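Side-chain contacts in NAD-dependent aldehyde dehydrogenase (Burkholderia multivorans, PDB 5UJU), which probably oxidises aldehydes to carboxylic acids with NAD+ as hydride acceptor: residues 66-71 and 268-273; 408-413 and 435-440. All coordinates share one frame; numbering follows the deposited sequence.

Contact 1 (66-71 and 268-273)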
ATOM      1  N   PHE A  66     -23.137 -13.186  26.175  1.00 28.05           N
ATOM      2  CA  PHE A  66     -22.503 -13.920  25.091  1.00 28.01           C
ATOM      3  C   PHE A  66     -21.193 -14.540  25.586  1.00 33.72           C
ATOM      4  O   PHE A  66     -20.364 -13.861  26.194  1.00 40.49           O
ATOM      5  CB  PHE A  66     -22.260 -12.952  23.916  1.00 31.53           C
ATOM      6  CG  PHE A  66     -21.918 -13.627  22.616  1.00 26.69           C
ATOM      7  CD1 PHE A  66     -22.907 -13.887  21.680  1.00 27.62           C
ATOM      8  CD2 PHE A  66     -20.610 -13.996  22.328  1.00 29.40           C
ATOM      9  CE1 PHE A  66     -22.603 -14.525  20.481  1.00 30.29           C
ATOM     10  CE2 PHE A  66     -20.301 -14.633  21.127  1.00 28.38           C
ATOM     11  CZ  PHE A  66     -21.300 -14.893  20.207  1.00 28.71           C
ATOM     12  N   GLU A  67     -21.040 -15.844  25.383  1.00 33.69           N
ATOM     13  CA  GLU A  67     -19.917 -16.599  25.924  1.00 38.60           C
ATOM     14  C   GLU A  67     -18.718 -16.538  24.978  1.00 38.18           C
ATOM     15  O   GLU A  67     -18.826 -16.899  23.799  1.00 34.65           O
ATOM     16  CB  GLU A  67     -20.333 -18.051  26.169  1.00 42.46           C
ATOM     17  CG  GLU A  67     -21.651 -18.198  26.923  1.00 59.82           C
ATOM     18  CD  GLU A  67     -22.395 -19.487  26.573  1.00 70.61           C
ATOM     19  OE1 GLU A  67     -21.997 -20.557  27.073  1.00 71.87           O
ATOM     20  OE2 GLU A  67     -23.371 -19.435  25.786  1.00 71.68           O
ATOM     21  N   LEU A  68     -17.596 -16.035  25.486  1.00 35.56           N
ATOM     22  CA  LEU A  68     -16.277 -16.163  24.874  1.00 38.23           C
ATOM     23  C   LEU A  68     -15.264 -16.500  25.958  1.00 42.99           C
ATOM     24  O   LEU A  68     -15.403 -16.045  27.095  1.00 54.94           O
ATOM     25  CB  LEU A  68     -15.816 -14.896  24.149  1.00 35.87           C
ATOM     26  CG  LEU A  68     -16.614 -14.357  22.973  1.00 40.29           C
ATOM     27  CD1 LEU A  68     -16.181 -12.926  22.720  1.00 37.63           C
ATOM     28  CD2 LEU A  68     -16.342 -15.220  21.759  1.00 42.95           C
ATOM     29  N   ASP A  69     -14.256 -17.305  25.617  1.00 37.95           N
ATOM     30  CA  ASP A  69     -13.197 -17.635  26.566  1.00 36.04           C
ATOM     31  C   ASP A  69     -11.935 -16.790  26.362  1.00 32.28           C
ATOM     32  O   ASP A  69     -10.816 -17.277  26.552  1.00 32.87           O
ATOM     33  CB  ASP A  69     -12.860 -19.124  26.519  1.00 44.97           C
ATOM     34  CG  ASP A  69     -12.342 -19.572  25.167  1.00 52.85           C
ATOM     35  OD1 ASP A  69     -12.362 -18.773  24.204  1.00 52.99           O
ATOM     36  OD2 ASP A  69     -11.868 -20.726  25.084  1.00 58.28           O
ATOM     37  N   GLN A  70     -12.091 -15.530  25.975  1.00 31.15           N
ATOM     38  CA  GLN A  70     -11.005 -14.566  25.868  1.00 32.58           C
ATOM     39  C   GLN A  70     -10.814 -13.867  27.211  1.00 30.98           C
ATOM     40  O   GLN A  70     -11.689 -13.932  28.078  1.00 29.45           O
ATOM     41  CB  GLN A  70     -11.315 -13.531  24.767  1.00 27.53           C
ATOM     42  CG  GLN A  70     -12.474 -12.627  25.089  1.00 25.45           C
ATOM     43  CD  GLN A  70     -12.812 -11.637  23.966  1.00 34.06           C
ATOM     44  OE1 GLN A  70     -12.710 -11.957  22.781  1.00 31.38           O
ATOM     45  NE2 GLN A  70     -13.257 -10.442  24.351  1.00 28.97           N
ATOM     46  N   PRO A  71      -9.677 -13.198  27.428  1.00 28.62           N
ATOM     47  CA  PRO A  71      -9.457 -12.521  28.717  1.00 38.93           C
ATOM     48  C   PRO A  71     -10.540 -11.490  28.985  1.00 36.79           C
ATOM     49  O   PRO A  71     -10.990 -10.792  28.076  1.00 35.66           O
ATOM     50  CB  PRO A  71      -8.083 -11.862  28.549  1.00 44.74           C
ATOM     51  CG  PRO A  71      -7.425 -12.603  27.451  1.00 37.82           C
ATOM     52  CD  PRO A  71      -8.525 -13.039  26.524  1.00 31.68           C
ATOM     53  N   VAL A 268      -8.061 -14.100  17.305  1.00 26.76           N
ATOM     54  CA  VAL A 268      -9.189 -13.192  17.065  1.00 23.03           C
ATOM     55  C   VAL A 268      -9.933 -12.957  18.375  1.00 27.83           C
ATOM     56  O   VAL A 268     -10.386 -13.916  19.015  1.00 24.53           O
ATOM     57  CB  VAL A 268     -10.152 -13.738  15.999  1.00 23.68           C
ATOM     58  CG1 VAL A 268     -11.342 -12.794  15.829  1.00 27.60           C
ATOM     59  CG2 VAL A 268      -9.419 -13.929  14.683  1.00 22.72           C
ATOM     60  N   THR A 269     -10.082 -11.683  18.765  1.00 20.67           N
ATOM     61  CA  THR A 269     -10.817 -11.317  19.972  1.00 22.90           C
ATOM     62  C   THR A 269     -11.872 -10.265  19.649  1.00 30.13           C
ATOM     63  O   THR A 269     -11.841  -9.618  18.596  1.00 22.94           O
ATOM     64  CB  THR A 269      -9.892 -10.786  21.080  1.00 24.25           C
ATOM     65  OG1 THR A 269      -9.086  -9.719  20.572  1.00 21.72           O
ATOM     66  CG2 THR A 269      -8.984 -11.908  21.610  1.00 22.06           C
ATOM     67  N   LEU A 270     -12.809 -10.093  20.577  1.00 26.21           N
ATOM     68  CA  LEU A 270     -13.945  -9.196  20.399  1.00 27.29           C
ATOM     69  C   LEU A 270     -13.910  -8.133  21.485  1.00 28.90           C
ATOM     70  O   LEU A 270     -13.980  -8.459  22.673  1.00 22.06           O
ATOM     71  CB  LEU A 270     -15.267  -9.965  20.472  1.00 28.82           C
ATOM     72  CG  LEU A 270     -16.487  -9.062  20.304  1.00 27.26           C
ATOM     73  CD1 LEU A 270     -16.752  -8.831  18.806  1.00 24.02           C
ATOM     74  CD2 LEU A 270     -17.724  -9.622  21.028  1.00 27.95           C
ATOM     75  N   LEU A 271     -13.825  -6.873  21.086  1.00 27.11           N
ATOM     76  CA  LEU A 271     -13.837  -5.763  22.032  1.00 22.50           C
ATOM     77  C   LEU A 271     -15.210  -5.089  21.912  1.00 26.69           C
ATOM     78  O   LEU A 271     -15.395  -4.148  21.134  1.00 24.00           O
ATOM     79  CB  LEU A 271     -12.681  -4.788  21.749  1.00 25.25           C
ATOM     80  CG  LEU A 271     -12.591  -3.543  22.660  1.00 32.32           C
ATOM     81  CD1 LEU A 271     -12.369  -3.970  24.079  1.00 31.74           C
ATOM     82  CD2 LEU A 271     -11.493  -2.579  22.226  1.00 28.52           C
ATOM     83  N   ALA A 272     -16.178  -5.589  22.674  1.00 23.82           N
ATOM     84  CA  ALA A 272     -17.497  -4.979  22.715  1.00 26.42           C
ATOM     85  C   ALA A 272     -17.447  -3.745  23.596  1.00 30.24           C
ATOM     86  O   ALA A 272     -16.710  -3.709  24.586  1.00 27.05           O
ATOM     87  CB  ALA A 272     -18.534  -5.961  23.248  1.00 28.17           C
ATOM     88  N   THR A 273     -18.219  -2.721  23.226  1.00 24.91           N
ATOM     89  CA  THR A 273     -18.204  -1.462  23.954  1.00 27.43           C
ATOM     90  C   THR A 273     -19.623  -0.926  24.113  1.00 30.48           C
ATOM     91  O   THR A 273     -20.572  -1.366  23.450  1.00 30.55           O
ATOM     92  CB  THR A 273     -17.331  -0.409  23.246  1.00 29.01           C
ATOM     93  OG1 THR A 273     -17.862  -0.143  21.940  1.00 31.71           O
ATOM     94  CG2 THR A 273     -15.912  -0.907  23.086  1.00 24.97           C
TER

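Contact 2 (408-413 and 435-440)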
ATOM      1  N   ALA A 408     -34.309  12.380  13.085  1.00 45.92           N
ATOM      2  CA  ALA A 408     -34.098  13.814  13.270  1.00 48.40           C
ATOM      3  C   ALA A 408     -33.621  14.479  11.985  1.00 47.74           C
ATOM      4  O   ALA A 408     -34.040  15.599  11.662  1.00 46.86           O
ATOM      5  CB  ALA A 408     -33.090  14.060  14.394  1.00 44.12           C
ATOM      6  N   ARG A 409     -32.756  13.798  11.230  1.00 45.87           N
ATOM      7  CA  ARG A 409     -32.217  14.385  10.013  1.00 40.24           C
ATOM      8  C   ARG A 409     -33.273  14.477   8.916  1.00 39.00           C
ATOM      9  O   ARG A 409     -33.232  15.407   8.103  1.00 37.84           O
ATOM     10  CB  ARG A 409     -31.010  13.581   9.542  1.00 44.04           C
ATOM     11  CG  ARG A 409     -30.293  14.180   8.339  1.00 53.84           C
ATOM     12  CD  ARG A 409     -29.048  13.375   7.967  1.00 67.00           C
ATOM     13  NE  ARG A 409     -28.095  13.258   9.070  1.00 75.44           N
ATOM     14  CZ  ARG A 409     -27.953  12.178   9.837  1.00 74.52           C
ATOM     15  NH1 ARG A 409     -28.697  11.093   9.621  1.00 65.99           N
ATOM     16  NH2 ARG A 409     -27.057  12.183  10.817  1.00 75.92           N
ATOM     17  N   ILE A 410     -34.203  13.519   8.864  1.00 37.27           N
ATOM     18  CA  ILE A 410     -35.334  13.614   7.942  1.00 37.51           C
ATOM     19  C   ILE A 410     -36.095  14.905   8.193  1.00 42.48           C
ATOM     20  O   ILE A 410     -36.459  15.625   7.257  1.00 43.99           O
ATOM     21  CB  ILE A 410     -36.252  12.383   8.074  1.00 38.13           C
ATOM     22  CG1 ILE A 410     -35.549  11.118   7.581  1.00 41.03           C
ATOM     23  CG2 ILE A 410     -37.540  12.567   7.284  1.00 39.59           C
ATOM     24  CD1 ILE A 410     -36.293   9.826   7.914  1.00 41.84           C
ATOM     25  N   ASP A 411     -36.367  15.213   9.463  1.00 44.65           N
ATOM     26  CA  ASP A 411     -37.112  16.431   9.753  1.00 51.60           C
ATOM     27  C   ASP A 411     -36.284  17.675   9.457  1.00 47.78           C
ATOM     28  O   ASP A 411     -36.828  18.688   9.000  1.00 47.46           O
ATOM     29  CB  ASP A 411     -37.603  16.448  11.197  1.00 67.26           C
ATOM     30  CG  ASP A 411     -38.605  17.574  11.447  1.00 82.15           C
ATOM     31  OD1 ASP A 411     -39.704  17.537  10.846  1.00 84.04           O
ATOM     32  OD2 ASP A 411     -38.291  18.505  12.223  1.00 87.90           O
ATOM     33  N   ALA A 412     -34.970  17.625   9.697  1.00 41.55           N
ATOM     34  CA  ALA A 412     -34.125  18.748   9.297  1.00 45.78           C
ATOM     35  C   ALA A 412     -34.178  18.960   7.786  1.00 48.82           C
ATOM     36  O   ALA A 412     -34.266  20.100   7.312  1.00 46.48           O
ATOM     37  CB  ALA A 412     -32.687  18.526   9.759  1.00 40.10           C
ATOM     38  N   ALA A 413     -34.145  17.868   7.016  1.00 41.89           N
ATOM     39  CA  ALA A 413     -34.147  17.985   5.561  1.00 44.00           C
ATOM     40  C   ALA A 413     -35.458  18.564   5.031  1.00 47.96           C
ATOM     41  O   ALA A 413     -35.459  19.200   3.969  1.00 44.64           O
ATOM     42  CB  ALA A 413     -33.869  16.620   4.925  1.00 37.97           C
ATOM     43  N   ARG A 435     -39.340   0.964  13.908  1.00 30.10           N
ATOM     44  CA  ARG A 435     -39.094   2.342  13.480  1.00 31.59           C
ATOM     45  C   ARG A 435     -38.999   2.335  11.954  1.00 33.04           C
ATOM     46  O   ARG A 435     -37.971   1.953  11.388  1.00 33.19           O
ATOM     47  CB  ARG A 435     -37.814   2.879  14.126  1.00 29.96           C
ATOM     48  CG  ARG A 435     -37.512   4.352  13.852  1.00 33.32           C
ATOM     49  CD  ARG A 435     -36.056   4.675  14.202  1.00 38.12           C
ATOM     50  NE  ARG A 435     -35.799   4.515  15.623  1.00 41.06           N
ATOM     51  CZ  ARG A 435     -34.977   3.608  16.147  1.00 37.73           C
ATOM     52  NH1 ARG A 435     -34.311   2.768  15.371  1.00 33.88           N
ATOM     53  NH2 ARG A 435     -34.829   3.542  17.462  1.00 41.93           N
ATOM     54  N   VAL A 436     -40.080   2.734  11.281  1.00 23.97           N
ATOM     55  CA  VAL A 436     -40.164   2.648   9.825  1.00 27.53           C
ATOM     56  C   VAL A 436     -40.557   4.024   9.298  1.00 28.98           C
ATOM     57  O   VAL A 436     -41.552   4.598   9.759  1.00 27.63           O
ATOM     58  CB  VAL A 436     -41.184   1.585   9.369  1.00 28.89           C
ATOM     59  CG1 VAL A 436     -41.197   1.443   7.832  1.00 25.91           C
ATOM     60  CG2 VAL A 436     -40.937   0.239  10.027  1.00 26.58           C
ATOM     61  N   ARG A 437     -39.805   4.527   8.310  1.00 26.61           N
ATOM     62  CA  ARG A 437     -40.046   5.828   7.694  1.00 36.40           C
ATOM     63  C   ARG A 437     -39.846   5.738   6.186  1.00 31.51           C
ATOM     64  O   ARG A 437     -38.869   5.142   5.725  1.00 31.97           O
ATOM     65  CB  ARG A 437     -39.077   6.895   8.230  1.00 34.69           C
ATOM     66  CG  ARG A 437     -39.063   7.099   9.716  1.00 36.55           C
ATOM     67  CD  ARG A 437     -40.363   7.701  10.182  1.00 32.85           C
ATOM     68  NE  ARG A 437     -40.263   8.262  11.531  1.00 35.45           N
ATOM     69  CZ  ARG A 437     -40.558   7.594  12.637  1.00 42.53           C
ATOM     70  NH1 ARG A 437     -40.963   6.331  12.557  1.00 46.35           N
ATOM     71  NH2 ARG A 437     -40.449   8.185  13.822  1.00 42.81           N
ATOM     72  N   THR A 438     -40.748   6.365   5.422  1.00 33.23           N
ATOM     73  CA  THR A 438     -40.669   6.355   3.960  1.00 29.97           C
ATOM     74  C   THR A 438     -39.727   7.453   3.472  1.00 29.70           C
ATOM     75  O   THR A 438     -39.408   8.377   4.222  1.00 27.50           O
ATOM     76  CB  THR A 438     -42.064   6.533   3.346  1.00 32.70           C
ATOM     77  OG1 THR A 438     -42.630   7.795   3.733  1.00 27.95           O
ATOM     78  CG2 THR A 438     -42.978   5.407   3.803  1.00 32.89           C
ATOM     79  N   PRO A 439     -39.266   7.384   2.218  1.00 30.42           N
ATOM     80  CA  PRO A 439     -38.277   8.366   1.758  1.00 30.11           C
ATOM     81  C   PRO A 439     -38.832   9.779   1.630  1.00 33.68           C
ATOM     82  O   PRO A 439     -40.003  10.006   1.297  1.00 28.63           O
ATOM     83  CB  PRO A 439     -37.850   7.826   0.388  1.00 31.03           C
ATOM     84  CG  PRO A 439     -38.157   6.356   0.442  1.00 23.94           C
ATOM     85  CD  PRO A 439     -39.405   6.267   1.260  1.00 25.13           C
ATOM     86  N   LEU A 440     -37.951  10.737   1.904  1.00 33.78           N
ATOM     87  CA  LEU A 440     -38.195  12.152   1.675  1.00 33.99           C
ATOM     88  C   LEU A 440     -37.509  12.560   0.378  1.00 39.01           C
ATOM     89  O   LEU A 440     -36.303  12.339   0.213  1.00 32.75           O
ATOM     90  CB  LEU A 440     -37.658  12.988   2.837  1.00 27.87           C
ATOM     91  CG  LEU A 440     -37.694  14.513   2.659  1.00 28.02           C
ATOM     92  CD1 LEU A 440     -39.134  15.040   2.656  1.00 32.77           C
ATOM     93  CD2 LEU A 440     -36.891  15.154   3.753  1.00 30.71           C
TER

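Contact 1 (66-71 and 268-273)
The side-chain amide of Gln70 pairs with both backbone polar groups of Leu270 on strand 268-270, at the edge of the parallel, Rossmann-type part of the NAD-binding domain, much as the backbone of a neighbouring strand would at this one residue. Gln70 OE1 accepts from Leu270 N at 2.9 Å, in the carbonyl plane and on a lone pair. Gln70 NE2 donates to Leu270 O at 2.7 Å; this bond is nearly straight, with the acceptor in the plane of the glutamine amide although the donor lies 20° off the carbonyl plane of Leu270. Two bonds to one residue fix the amide's rotation. The reach comes from a CG wedged between the backbone N and carbonyl carbon of Gln70 (chi1 67°), followed by an extended chain that carries the amide straight to the strand. Thr269 and Leu271 bond through their backbones to strand 234-238, whereas Leu270 turns its own N and O to Gln70. Asp69, beside it, forms salt bridges with Arg255 and Arg259 of helix 245-260. Gln70 OE1 also lies 3.4 Å from Thr269 CA. Beside this polar pair, Leu68 crosses Leu270 at about a right angle, its CD1 methyl 3.8 Å from Leu270 CB.

Contact 2 (408-413 and 435-440)
Ala413 N donates to Arg409 O at 2.8 Å, a bond of helix 404-414 that holds Ala413 one turn after Arg409 with its methyl group toward Leu440. The packing joins this helix to the entry of strand 440-445 in the catalytic domain of the aldehyde dehydrogenase fold. Leu440 sends CG away from its backbone N (chi1 173°), which brings CD2 against the helix: it lies 3.6 Å from Ala413 CB and equally far from Ile410 O. The CG2 branch of Ile410 approaches the same methyl more loosely. The other branch of Ile410, in its extended form, carries CD1 to 4.1 Å from Arg437 CB, so the isoleucine touches both Arg437 and Leu440. Arg437 meets it with the start of its chain alone; a bend at chi2 (-68°) folds the guanidinium back, where NH1 makes a weak bond of 3.3 Å to Val436 O. Arg409 bonds through NH1 to Phe457 O, next to the sodium ligand Gly458, and the ion lies about 9 Å from the Ile410 side chain. With no hydrogen bond between the two segments, the helix is seated here by methyl and methylene contacts, which fix position by shape and set few demands on direction.

Contacts 1 and 2 belong to different domains, their centres about 35 Å apart and their nearest atoms about 16 Å apart, and they share no helix or strand. Both are mostly buried, yet each lies more than 20 Å from the centre of the chain, and neither is touched by the other subunit. Each fastens a part of the chain to a strand of a sheet, but contact 1 brings in a loop from far back in the sequence, whereas contact 2 closes over just 21 intervening residues. The chemistry follows the place: a strand at the edge of its sheet offers backbone groups to a polar amide, while a helix packing near the start of a strand meets it through aliphatic groups.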